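Local coordinates for butyryl-CoA dehydrogenase (Marinomonas mediterranea, PDB 6CXT), which belongs to the acyl-CoA dehydrogenase family of flavoproteins and binds flavin-adenine dinucleotide within a fold of helical domains around a beta domain, at residues E325-S330 and K354-S359; I70-G75 and I249-M254; M96-H101 and Y223-E228. All coordinates share one frame; numbering follows the deposited sequence.

Contact 1 (E325-S330 and K354-S359); sequences EAFVQS and KDALGS. With EDO (1,2-ethanediol), chain E.
Phe327 lays its ring over the methyl group of Ala356, where two helix segments run nearly antiparallel, 159° between their directions and 8.1 Å between their axes at the closest point. The side chain of Phe327 can be followed outward. Phe327 CB lies 4.0 Å from Ala356 CB. With CG anti to the backbone N (chi1 -174°), the ring swings across to helix 351-359, and Phe327 CG comes to 3.5 Å from Ala356 CB. Beyond it, CD2 touches both CA and CB of Ala356, while CE2 reaches on to Ala356 N. The methyl stands over one face, displaced toward the rim, and its 3.7 Å from Ala356 CB to the Phe327 ring centroid, 22° off the normal, qualifies as a CH-pi contact. Near the plane, Ser359 OG meets the ring edge at CD2. That hydroxyl is turned back by its own hydrogen bond from Ser359 OG to Ala356 O (2.7 Å), which uses a lone pair in the carbonyl plane.

Beside the ring, Val328 CG2 packs against Ala356 O at 3.6 Å and, more loosely, against Leu357 CD2. The Asp355 carboxylate has partners outside the helix pair: OD2 accepts a 2.7 Å hydrogen bond from O2 of 1,2-ethanediol, probably a crystallisation additive, while OD1 is bonded to Leu204 N. Phe250 and Met254 of helix 248-267 also touch Phe327. The small Ala356 at the point of nearest backbone approach lets the helices pack closely: nearly antiparallel helix packing within the C-terminal acyl-CoA dehydrogenase domain, a short helix lying against the long helix 313-338.

Contact 2 (I70-G75 and I249-M254); sequences IIEGLG and IFVGAM
Close glycine-mediated helix packing joins helix 64-77, in the N-terminal family region, to helix 248-267 of the C-terminal acyl-CoA dehydrogenase domain, and the contact is buried throughout. The short axes pass 6.5 Å apart at a crossing angle of -43°, a spacing made possible by Gly75 and Gly252, both of which present their CA hydrogens to the opposing backbone. Gly252 CA lies 3.3 Å from Glu72 O, and Gly75 CA lies at the same 3.3 Å from Ile249 O. With angles at hydrogen of 143° and 148°, both are CA-H...O contacts, and they run in opposite directions between the helices; no conventional hydrogen bond crosses the interface.

Two side-chain pairs surround this backbone contact. Ile71 sends CG2, the branch anti to its backbone N, to meet Ile249 CG1 at 3.7 Å, the two chains lying obliquely to each other. In the second pair Glu72 has CG anti to its backbone N and the chain extended beyond CG, which carries CG alongside Gly252 and the carboxylate to Val251. This buried carboxylate is compensated by helix 279-306: Arg296 forms a salt bridge to OE2 and Tyr300 a hydrogen bond to OE1, which probably favours the charged form. The same carboxylate also rests against a methyl, Glu72 OE2 lying 3.8 Å from Val251 CG1.

Contact 3 (M96-H101 and Y223-E228); sequences MPILEH and YALGRE
Pro97 and Leu225 begin an apolar contact between residues 97-101 of helix 81-101 and the short, weakly bonded strand about 224-225, outermost within this chain in a four-stranded mixed sheet. It is packing of a helix against an edge strand, linking the N-terminal helical region of the acyl-CoA dehydrogenase fold to its beta part. In sequence order, Pro97 comes first: its N makes no bond to the preceding turn, where the helix kinks, and its CB lies 4.1 Å from Leu225 CD2. The Pro97 carbonyl also approaches the leucine, with O at 4.0 Å from Leu225 CG. One residue on, Ile98 CG1 meets that same methyl, 4.3 Å from Leu225 CD2, while Leu106 and Ala183 also touch the leucine.

His101 then turns from side-chain packing to backbone bonding. Its CB faces the other segment, but the imidazole leads away, with CG anti to the carbonyl carbon (chi1 -59°). Gly226 follows Leu225 with a positive phi. One hydrogen bond crosses the contact: Gly226 N donates to His101 O over 2.9 Å, a bent bond of 143° at hydrogen whose donor sits 29° from the carbonyl plane.

How the contacts relate
Contacts 1 and 2 are neighbours, their centres 13 Å apart. They touch through helix 248-267, where Phe250 and Met254 of segment 249-254 pack against segment 325-330, with Phe327 CE2 3.3 Å from Phe250 CD1. Contact 3 lies on the opposite side of the chain's centre, about 28 Å from contact 2 and 32 Å from contact 1, centre to centre. Along the chain it is nested inside the loop closed by contact 2, and contact 1 follows both. Helices 64-77 and 81-101 are consecutive; the first packs on helix 248-267, the second on strand 224-225. Contacts 2 and 3 thus join the N-terminal region to the C-terminal and beta parts, while contact 1 packs helices within the C-terminal domain.

Contact 1 (E325-S330 and K354-S359)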
ATOM      1  N   GLU B 325      -5.412  -0.480  12.289  1.00 14.12           N
ATOM      2  CA  GLU B 325      -5.053  -0.132  10.887  1.00 15.26           C
ATOM      3  C   GLU B 325      -6.219  -0.386   9.908  1.00 15.10           C
ATOM      4  O   GLU B 325      -6.480   0.448   9.004  1.00 14.00           O
ATOM      5  CB  GLU B 325      -3.732  -0.790  10.411  1.00 16.09           C
ATOM      6  CG  GLU B 325      -2.524  -0.300  11.258  1.00 16.30           C
ATOM      7  CD  GLU B 325      -2.145   1.160  11.034  1.00 19.26           C
ATOM      8  OE1 GLU B 325      -2.650   1.831  10.079  1.00 18.71           O
ATOM      9  OE2 GLU B 325      -1.283   1.710  11.811  1.00 16.24           O
ATOM     10  N   ALA B 326      -6.904  -1.507  10.098  1.00 13.10           N
ATOM     11  CA  ALA B 326      -8.074  -1.789   9.241  1.00 14.50           C
ATOM     12  C   ALA B 326      -9.156  -0.718   9.444  1.00 15.01           C
ATOM     13  O   ALA B 326      -9.824  -0.321   8.502  1.00 12.81           O
ATOM     14  CB  ALA B 326      -8.615  -3.202   9.491  1.00 13.80           C
ATOM     15  N   PHE B 327      -9.284  -0.213  10.678  1.00 13.50           N
ATOM     16  CA  PHE B 327     -10.309   0.730  11.021  1.00 14.15           C
ATOM     17  C   PHE B 327     -10.019   2.070  10.347  1.00 14.68           C
ATOM     18  O   PHE B 327     -10.926   2.709   9.823  1.00 14.46           O
ATOM     19  CB  PHE B 327     -10.494   0.817  12.568  1.00 14.34           C
ATOM     20  CG  PHE B 327     -11.646   1.668  13.036  1.00 16.50           C
ATOM     21  CD1 PHE B 327     -12.827   1.827  12.275  1.00 17.46           C
ATOM     22  CD2 PHE B 327     -11.595   2.240  14.328  1.00 16.42           C
ATOM     23  CE1 PHE B 327     -13.926   2.580  12.764  1.00 17.27           C
ATOM     24  CE2 PHE B 327     -12.665   2.998  14.794  1.00 17.51           C
ATOM     25  CZ  PHE B 327     -13.829   3.173  14.014  1.00 17.26           C
ATOM     26  N   VAL B 328      -8.758   2.472  10.282  1.00 13.25           N
ATOM     27  CA  VAL B 328      -8.404   3.701   9.544  1.00 13.96           C
ATOM     28  C   VAL B 328      -8.759   3.513   8.036  1.00 14.17           C
ATOM     29  O   VAL B 328      -9.366   4.395   7.409  1.00 13.60           O
ATOM     30  CB  VAL B 328      -6.861   3.999   9.703  1.00 14.17           C
ATOM     31  CG1 VAL B 328      -6.381   5.060   8.694  1.00 14.20           C
ATOM     32  CG2 VAL B 328      -6.576   4.518  11.135  1.00 15.22           C
ATOM     33  N   GLN B 329      -8.419   2.370   7.473  1.00 14.10           N
ATOM     34  CA  GLN B 329      -8.700   2.142   6.055  0.51 14.35           C
ATOM     35  C   GLN B 329     -10.220   2.110   5.815  1.00 13.92           C
ATOM     36  O   GLN B 329     -10.693   2.629   4.809  1.00 14.02           O
ATOM     37  CB  GLN B 329      -8.044   0.850   5.586  0.51 14.46           C
ATOM     38  CG  GLN B 329      -6.513   0.852   5.693  0.51 15.07           C
ATOM     39  CD  GLN B 329      -5.925  -0.497   5.392  0.51 18.07           C
ATOM     40  OE1 GLN B 329      -5.880  -1.380   6.270  0.51 19.12           O
ATOM     41  NE2 GLN B 329      -5.449  -0.681   4.175  0.51 17.37           N
ATOM     42  N   SER B 330     -10.941   1.482   6.738  1.00 13.87           N
ATOM     43  CA  SER B 330     -12.404   1.406   6.666  1.00 15.27           C
ATOM     44  C   SER B 330     -13.036   2.828   6.664  1.00 16.84           C
ATOM     45  O   SER B 330     -13.921   3.151   5.850  1.00 14.95           O
ATOM     46  CB  SER B 330     -12.941   0.596   7.866  1.00 13.95           C
ATOM     47  OG  SER B 330     -14.383   0.492   7.758  1.00 16.29           O
ATOM     48  N   LYS B 354     -12.349   9.652  11.944  1.00 14.51           N
ATOM     49  CA  LYS B 354     -11.964  10.523  13.082  1.00 15.35           C
ATOM     50  C   LYS B 354     -11.630   9.677  14.310  1.00 15.16           C
ATOM     51  O   LYS B 354     -10.647   9.947  15.010  1.00 15.39           O
ATOM     52  CB  LYS B 354     -13.097  11.532  13.378  1.00 15.25           C
ATOM     53  CG  LYS B 354     -13.225  12.577  12.251  1.00 15.35           C
ATOM     54  CD  LYS B 354     -14.152  13.699  12.674  1.00 20.41           C
ATOM     55  CE  LYS B 354     -15.590  13.208  12.638  1.00 21.27           C
ATOM     56  NZ  LYS B 354     -16.411  14.292  13.259  1.00 25.97           N
ATOM     57  N   ASP B 355     -12.417   8.644  14.529  1.00 13.67           N
ATOM     58  CA  ASP B 355     -12.233   7.752  15.671  1.00 15.28           C
ATOM     59  C   ASP B 355     -11.113   6.804  15.439  1.00 16.62           C
ATOM     60  O   ASP B 355     -10.334   6.527  16.369  1.00 16.38           O
ATOM     61  CB  ASP B 355     -13.534   6.965  15.972  1.00 15.01           C
ATOM     62  CG  ASP B 355     -14.668   7.896  16.400  1.00 17.54           C
ATOM     63  OD1 ASP B 355     -14.435   9.120  16.687  1.00 17.46           O
ATOM     64  OD2 ASP B 355     -15.825   7.423  16.465  1.00 16.80           O
ATOM     65  N   ALA B 356     -10.996   6.302  14.196  1.00 13.94           N
ATOM     66  CA  ALA B 356      -9.976   5.327  13.853  1.00 13.93           C
ATOM     67  C   ALA B 356      -8.567   5.882  14.047  1.00 14.37           C
ATOM     68  O   ALA B 356      -7.647   5.147  14.478  1.00 16.32           O
ATOM     69  CB  ALA B 356     -10.136   4.813  12.405  1.00 11.67           C
ATOM     70  N   LEU B 357      -8.396   7.165  13.734  1.00 14.69           N
ATOM     71  CA  LEU B 357      -7.070   7.752  13.833  1.00 14.24           C
ATOM     72  C   LEU B 357      -6.596   7.812  15.323  1.00 17.05           C
ATOM     73  O   LEU B 357      -5.385   7.827  15.559  1.00 18.41           O
ATOM     74  CB  LEU B 357      -7.014   9.129  13.186  1.00 14.50           C
ATOM     75  CG  LEU B 357      -6.909   8.978  11.634  1.00 15.15           C
ATOM     76  CD1 LEU B 357      -7.292  10.277  10.913  1.00 14.22           C
ATOM     77  CD2 LEU B 357      -5.501   8.491  11.229  1.00 16.20           C
ATOM     78  N   GLY B 358      -7.544   7.865  16.245  1.00 14.72           N
ATOM     79  CA  GLY B 358      -7.243   7.692  17.695  1.00 16.20           C
ATOM     80  C   GLY B 358      -6.711   6.275  17.964  1.00 16.93           C
ATOM     81  O   GLY B 358      -5.705   6.110  18.676  1.00 16.79           O
ATOM     82  N   SER B 359      -7.363   5.261  17.360  1.00 16.29           N
ATOM     83  CA  SER B 359      -7.111   3.855  17.684  1.00 15.59           C
ATOM     84  C   SER B 359      -5.675   3.392  17.304  1.00 14.49           C
ATOM     85  O   SER B 359      -5.201   2.401  17.896  1.00 15.49           O
ATOM     86  CB  SER B 359      -8.148   2.927  17.075  1.00 14.46           C
ATOM     87  OG  SER B 359      -7.836   2.733  15.677  1.00 15.57           O
TER
HETATM   88  C1  EDO E 402     -18.159  10.323  19.545  1.00 28.40           C
HETATM   89  O1  EDO E 402     -17.932   9.823  20.872  1.00 19.72           O
HETATM   90  C2  EDO E 402     -18.513   9.242  18.493  1.00 29.04           C
HETATM   91  O2  EDO E 402     -17.384   8.338  18.477  1.00 25.36           O

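Contact 2 (I70-G75 and I249-M254)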
ATOM      1  N   ILE B  70     -19.352  -9.827  23.052  1.00 19.40           N
ATOM      2  CA  ILE B  70     -20.422  -8.873  23.416  1.00 19.69           C
ATOM      3  C   ILE B  70     -19.960  -7.444  23.067  1.00 18.72           C
ATOM      4  O   ILE B  70     -20.721  -6.628  22.541  1.00 19.13           O
ATOM      5  CB  ILE B  70     -20.747  -8.981  24.921  1.00 19.77           C
ATOM      6  CG1 ILE B  70     -21.548 -10.272  25.170  1.00 22.21           C
ATOM      7  CG2 ILE B  70     -21.482  -7.728  25.453  1.00 19.42           C
ATOM      8  CD1 ILE B  70     -21.445 -10.686  26.654  1.00 22.18           C
ATOM      9  N   ILE B  71     -18.695  -7.154  23.351  1.00 18.60           N
ATOM     10  CA  ILE B  71     -18.181  -5.803  23.086  1.00 19.12           C
ATOM     11  C   ILE B  71     -18.249  -5.521  21.560  1.00 18.77           C
ATOM     12  O   ILE B  71     -18.587  -4.417  21.125  1.00 17.19           O
ATOM     13  CB  ILE B  71     -16.726  -5.659  23.621  1.00 19.85           C
ATOM     14  CG1 ILE B  71     -16.739  -5.706  25.167  1.00 20.83           C
ATOM     15  CG2 ILE B  71     -16.096  -4.344  23.139  1.00 17.67           C
ATOM     16  CD1 ILE B  71     -15.346  -5.734  25.786  1.00 23.46           C
ATOM     17  N   GLU B  72     -17.868  -6.532  20.769  1.00 19.41           N
ATOM     18  CA  GLU B  72     -17.949  -6.403  19.304  1.00 18.74           C
ATOM     19  C   GLU B  72     -19.358  -6.071  18.903  1.00 18.99           C
ATOM     20  O   GLU B  72     -19.572  -5.174  18.067  1.00 17.99           O
ATOM     21  CB  GLU B  72     -17.541  -7.714  18.649  1.00 18.84           C
ATOM     22  CG  GLU B  72     -17.612  -7.669  17.127  1.00 18.44           C
ATOM     23  CD  GLU B  72     -17.386  -9.051  16.501  1.00 22.12           C
ATOM     24  OE1 GLU B  72     -16.950  -9.994  17.208  1.00 20.40           O
ATOM     25  OE2 GLU B  72     -17.686  -9.207  15.289  1.00 22.44           O
ATOM     26  N   GLY B  73     -20.335  -6.807  19.478  1.00 19.14           N
ATOM     27  CA  GLY B  73     -21.744  -6.541  19.182  1.00 18.48           C
ATOM     28  C   GLY B  73     -22.124  -5.105  19.501  1.00 20.09           C
ATOM     29  O   GLY B  73     -22.815  -4.413  18.721  1.00 19.65           O
ATOM     30  N   LEU B  74     -21.665  -4.629  20.649  1.00 20.29           N
ATOM     31  CA  LEU B  74     -21.964  -3.217  21.016  1.00 20.20           C
ATOM     32  C   LEU B  74     -21.284  -2.249  20.047  1.00 17.13           C
ATOM     33  O   LEU B  74     -21.880  -1.250  19.684  1.00 18.42           O
ATOM     34  CB  LEU B  74     -21.520  -2.890  22.458  1.00 18.74           C
ATOM     35  CG  LEU B  74     -22.313  -3.637  23.569  1.00 21.46           C
ATOM     36  CD1 LEU B  74     -21.671  -3.480  24.948  1.00 20.38           C
ATOM     37  CD2 LEU B  74     -23.759  -3.110  23.568  1.00 20.13           C
ATOM     38  N   GLY B  75     -20.047  -2.561  19.646  1.00 16.80           N
ATOM     39  CA  GLY B  75     -19.298  -1.680  18.703  1.00 17.15           C
ATOM     40  C   GLY B  75     -20.039  -1.619  17.386  1.00 17.61           C
ATOM     41  O   GLY B  75     -19.988  -0.586  16.706  1.00 17.55           O
ATOM     42  N   ILE B 249     -14.342  -3.232  20.045  1.00 15.66           N
ATOM     43  CA  ILE B 249     -15.271  -2.146  19.651  1.00 16.20           C
ATOM     44  C   ILE B 249     -15.178  -1.889  18.124  1.00 16.23           C
ATOM     45  O   ILE B 249     -16.214  -1.776  17.403  1.00 15.29           O
ATOM     46  CB  ILE B 249     -14.990  -0.824  20.398  1.00 16.90           C
ATOM     47  CG1 ILE B 249     -15.225  -0.996  21.927  1.00 16.57           C
ATOM     48  CG2 ILE B 249     -15.870   0.297  19.852  1.00 17.35           C
ATOM     49  CD1 ILE B 249     -14.588   0.151  22.717  1.00 16.82           C
ATOM     50  N   PHE B 250     -13.953  -1.774  17.646  1.00 16.06           N
ATOM     51  CA  PHE B 250     -13.734  -1.246  16.289  1.00 14.80           C
ATOM     52  C   PHE B 250     -13.976  -2.328  15.245  1.00 15.26           C
ATOM     53  O   PHE B 250     -14.252  -2.007  14.102  1.00 14.97           O
ATOM     54  CB  PHE B 250     -12.305  -0.745  16.185  1.00 14.82           C
ATOM     55  CG  PHE B 250     -11.957   0.204  17.316  1.00 15.46           C
ATOM     56  CD1 PHE B 250     -12.808   1.304  17.611  1.00 14.27           C
ATOM     57  CD2 PHE B 250     -10.790   0.002  18.093  1.00 15.39           C
ATOM     58  CE1 PHE B 250     -12.550   2.166  18.704  1.00 15.44           C
ATOM     59  CE2 PHE B 250     -10.492   0.892  19.147  1.00 15.19           C
ATOM     60  CZ  PHE B 250     -11.367   1.936  19.479  1.00 14.66           C
ATOM     61  N   VAL B 251     -13.842  -3.588  15.627  1.00 15.34           N
ATOM     62  CA  VAL B 251     -14.246  -4.677  14.735  1.00 15.12           C
ATOM     63  C   VAL B 251     -15.769  -4.567  14.496  1.00 16.45           C
ATOM     64  O   VAL B 251     -16.234  -4.628  13.348  1.00 17.25           O
ATOM     65  CB  VAL B 251     -13.910  -6.067  15.337  1.00 15.93           C
ATOM     66  CG1 VAL B 251     -14.566  -7.197  14.529  1.00 15.12           C
ATOM     67  CG2 VAL B 251     -12.381  -6.278  15.397  1.00 15.44           C
ATOM     68  N   GLY B 252     -16.555  -4.368  15.552  1.00 16.25           N
ATOM     69  CA  GLY B 252     -17.979  -4.072  15.363  1.00 16.44           C
ATOM     70  C   GLY B 252     -18.215  -2.808  14.528  1.00 16.71           C
ATOM     71  O   GLY B 252     -19.057  -2.806  13.585  1.00 16.84           O
ATOM     72  N   ALA B 253     -17.493  -1.721  14.834  1.00 16.01           N
ATOM     73  CA  ALA B 253     -17.679  -0.498  14.072  1.00 16.78           C
ATOM     74  C   ALA B 253     -17.389  -0.749  12.556  1.00 15.49           C
ATOM     75  O   ALA B 253     -18.077  -0.191  11.689  1.00 15.93           O
ATOM     76  CB  ALA B 253     -16.817   0.644  14.609  1.00 14.92           C
ATOM     77  N   MET B 254     -16.405  -1.574  12.258  1.00 14.98           N
ATOM     78  CA  MET B 254     -16.043  -1.875  10.853  1.00 15.38           C
ATOM     79  C   MET B 254     -17.145  -2.711  10.177  1.00 14.46           C
ATOM     80  O   MET B 254     -17.371  -2.523   9.005  1.00 14.72           O
ATOM     81  CB  MET B 254     -14.680  -2.606  10.768  1.00 14.64           C
ATOM     82  CG  MET B 254     -13.550  -1.564  10.947  1.00 15.72           C
ATOM     83  SD  MET B 254     -11.993  -2.421  10.670  1.00 19.37           S
ATOM     84  CE  MET B 254     -11.761  -3.336  12.209  1.00 15.11           C
TER

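Contact 3 (M96-H101 and Y223-E228)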
ATOM      1  N   MET B  96      -9.683  -4.155  35.629  1.00 25.39           N
ATOM      2  CA  MET B  96      -8.915  -5.400  35.594  1.00 26.85           C
ATOM      3  C   MET B  96      -7.611  -5.401  36.446  1.00 27.97           C
ATOM      4  O   MET B  96      -7.377  -6.367  37.185  1.00 29.61           O
ATOM      5  CB  MET B  96      -8.684  -5.875  34.131  1.00 27.15           C
ATOM      6  CG  MET B  96      -9.983  -6.231  33.422  1.00 26.80           C
ATOM      7  SD  MET B  96     -11.076  -7.423  34.252  1.00 32.70           S
ATOM      8  CE  MET B  96     -10.033  -8.881  34.169  1.00 32.02           C
ATOM      9  N   PRO B  97      -6.775  -4.342  36.392  1.00 27.72           N
ATOM     10  CA  PRO B  97      -5.641  -4.384  37.298  1.00 28.95           C
ATOM     11  C   PRO B  97      -6.046  -4.357  38.790  1.00 32.29           C
ATOM     12  O   PRO B  97      -5.308  -4.890  39.636  1.00 29.74           O
ATOM     13  CB  PRO B  97      -4.850  -3.125  36.999  1.00 30.27           C
ATOM     14  CG  PRO B  97      -5.553  -2.443  35.909  1.00 32.34           C
ATOM     15  CD  PRO B  97      -6.627  -3.295  35.364  1.00 31.12           C
ATOM     16  N   ILE B  98      -7.176  -3.726  39.089  1.00 30.73           N
ATOM     17  CA  ILE B  98      -7.700  -3.726  40.445  1.00 29.61           C
ATOM     18  C   ILE B  98      -8.049  -5.158  40.814  1.00 31.07           C
ATOM     19  O   ILE B  98      -7.618  -5.625  41.877  1.00 31.24           O
ATOM     20  CB  ILE B  98      -8.910  -2.780  40.606  1.00 27.61           C
ATOM     21  CG1 ILE B  98      -8.388  -1.344  40.618  1.00 25.43           C
ATOM     22  CG2 ILE B  98      -9.735  -3.102  41.884  1.00 25.43           C
ATOM     23  CD1 ILE B  98      -9.471  -0.286  40.414  1.00 26.51           C
ATOM     24  N   LEU B  99      -8.855  -5.817  39.968  1.00 28.29           N
ATOM     25  CA  LEU B  99      -9.187  -7.221  40.130  1.00 29.71           C
ATOM     26  C   LEU B  99      -7.938  -8.099  40.283  1.00 32.64           C
ATOM     27  O   LEU B  99      -7.896  -8.941  41.187  1.00 36.84           O
ATOM     28  CB  LEU B  99     -10.091  -7.748  39.004  1.00 26.71           C
ATOM     29  CG  LEU B  99     -10.532  -9.219  39.065  1.00 30.34           C
ATOM     30  CD1 LEU B  99     -11.444  -9.491  40.284  1.00 30.63           C
ATOM     31  CD2 LEU B  99     -11.267  -9.611  37.798  1.00 29.75           C
ATOM     32  N   GLU B 100      -6.914  -7.886  39.461  1.00 31.00           N
ATOM     33  CA  GLU B 100      -5.744  -8.764  39.455  1.00 33.18           C
ATOM     34  C   GLU B 100      -4.684  -8.503  40.511  1.00 33.07           C
ATOM     35  O   GLU B 100      -3.918  -9.412  40.834  1.00 34.38           O
ATOM     36  CB  GLU B 100      -5.111  -8.819  38.056  1.00 34.01           C
ATOM     37  CG  GLU B 100      -6.158  -9.254  37.039  1.00 38.56           C
ATOM     38  CD  GLU B 100      -5.585  -9.542  35.676  1.00 37.52           C
ATOM     39  OE1 GLU B 100      -4.608  -8.877  35.247  1.00 37.28           O
ATOM     40  OE2 GLU B 100      -6.142 -10.464  35.056  1.00 39.50           O
ATOM     41  N   HIS B 101      -4.626  -7.286  41.039  1.00 31.16           N
ATOM     42  CA  HIS B 101      -3.504  -6.842  41.885  1.00 32.63           C
ATOM     43  C   HIS B 101      -3.882  -6.046  43.107  1.00 34.09           C
ATOM     44  O   HIS B 101      -2.992  -5.621  43.858  1.00 36.83           O
ATOM     45  CB  HIS B 101      -2.518  -6.023  41.086  1.00 33.49           C
ATOM     46  CG  HIS B 101      -1.943  -6.770  39.934  1.00 39.83           C
ATOM     47  ND1 HIS B 101      -0.940  -7.708  40.080  1.00 40.12           N
ATOM     48  CD2 HIS B 101      -2.272  -6.766  38.619  1.00 39.33           C
ATOM     49  CE1 HIS B 101      -0.665  -8.234  38.900  1.00 41.66           C
ATOM     50  NE2 HIS B 101      -1.455  -7.674  37.997  1.00 41.88           N
ATOM     51  N   TYR B 223      -4.019   1.712  49.005  1.00 31.29           N
ATOM     52  CA  TYR B 223      -4.410   2.075  47.625  1.00 30.52           C
ATOM     53  C   TYR B 223      -3.387   1.637  46.563  1.00 30.91           C
ATOM     54  O   TYR B 223      -3.694   1.740  45.363  1.00 29.61           O
ATOM     55  CB  TYR B 223      -4.690   3.596  47.502  1.00 27.01           C
ATOM     56  CG  TYR B 223      -6.042   3.965  48.058  1.00 31.81           C
ATOM     57  CD1 TYR B 223      -7.214   3.595  47.395  1.00 28.96           C
ATOM     58  CD2 TYR B 223      -6.155   4.655  49.293  1.00 33.74           C
ATOM     59  CE1 TYR B 223      -8.464   3.888  47.918  1.00 30.80           C
ATOM     60  CE2 TYR B 223      -7.407   4.975  49.821  1.00 34.61           C
ATOM     61  CZ  TYR B 223      -8.546   4.604  49.133  1.00 33.32           C
ATOM     62  OH  TYR B 223      -9.758   4.910  49.659  1.00 32.71           O
ATOM     63  N   ALA B 224      -2.197   1.172  46.982  1.00 29.87           N
ATOM     64  CA  ALA B 224      -1.209   0.603  46.043  1.00 30.50           C
ATOM     65  C   ALA B 224      -1.765  -0.672  45.440  1.00 32.01           C
ATOM     66  O   ALA B 224      -2.428  -1.468  46.117  1.00 31.83           O
ATOM     67  CB  ALA B 224       0.160   0.365  46.692  1.00 33.66           C
ATOM     68  N   LEU B 225      -1.529  -0.829  44.133  1.00 29.95           N
ATOM     69  CA  LEU B 225      -1.821  -2.069  43.429  1.00 32.30           C
ATOM     70  C   LEU B 225      -0.509  -2.865  43.345  1.00 31.05           C
ATOM     71  O   LEU B 225       0.502  -2.371  42.810  1.00 34.34           O
ATOM     72  CB  LEU B 225      -2.317  -1.741  42.021  1.00 34.20           C
ATOM     73  CG  LEU B 225      -3.787  -1.850  41.672  1.00 38.31           C
ATOM     74  CD1 LEU B 225      -4.703  -1.579  42.859  1.00 35.75           C
ATOM     75  CD2 LEU B 225      -4.099  -1.005  40.440  1.00 33.11           C
ATOM     76  N   GLY B 226      -0.545  -4.085  43.864  1.00 32.62           N
ATOM     77  CA  GLY B 226       0.637  -4.962  43.892  1.00 34.23           C
ATOM     78  C   GLY B 226       1.684  -4.426  44.852  1.00 35.71           C
ATOM     79  O   GLY B 226       1.370  -3.653  45.734  1.00 38.29           O
ATOM     80  N   ARG B 227       2.929  -4.808  44.644  1.00 31.89           N
ATOM     81  CA  ARG B 227       4.044  -4.418  45.502  1.00 37.17           C
ATOM     82  C   ARG B 227       4.749  -3.199  44.957  1.00 36.99           C
ATOM     83  O   ARG B 227       4.673  -2.916  43.752  1.00 37.12           O
ATOM     84  CB  ARG B 227       5.044  -5.603  45.580  1.00 39.81           C
ATOM     85  CG  ARG B 227       4.577  -6.753  46.452  1.00 51.12           C
ATOM     86  CD  ARG B 227       5.306  -8.039  46.105  1.00 63.15           C
ATOM     87  NE  ARG B 227       4.416  -8.940  45.365  1.00 77.14           N
ATOM     88  CZ  ARG B 227       4.791  -9.850  44.464  1.00 78.90           C
ATOM     89  NH1 ARG B 227       6.069 -10.008  44.138  1.00 85.26           N
ATOM     90  NH2 ARG B 227       3.867 -10.591  43.863  1.00 73.75           N
ATOM     91  N   GLU B 228       5.467  -2.466  45.805  1.00 33.83           N
ATOM     92  CA  GLU B 228       6.394  -1.461  45.297  1.00 32.28           C
ATOM     93  C   GLU B 228       7.298  -2.082  44.220  1.00 34.47           C
ATOM     94  O   GLU B 228       7.803  -3.212  44.388  1.00 29.76           O
ATOM     95  CB  GLU B 228       7.240  -0.829  46.407  1.00 31.72           C
ATOM     96  CG  GLU B 228       8.026   0.418  45.962  1.00 38.31           C
ATOM     97  CD  GLU B 228       9.421   0.122  45.363  1.00 43.35           C
ATOM     98  OE1 GLU B 228      10.043  -0.847  45.875  1.00 47.79           O
ATOM     99  OE2 GLU B 228       9.923   0.846  44.422  1.00 34.92           O
TER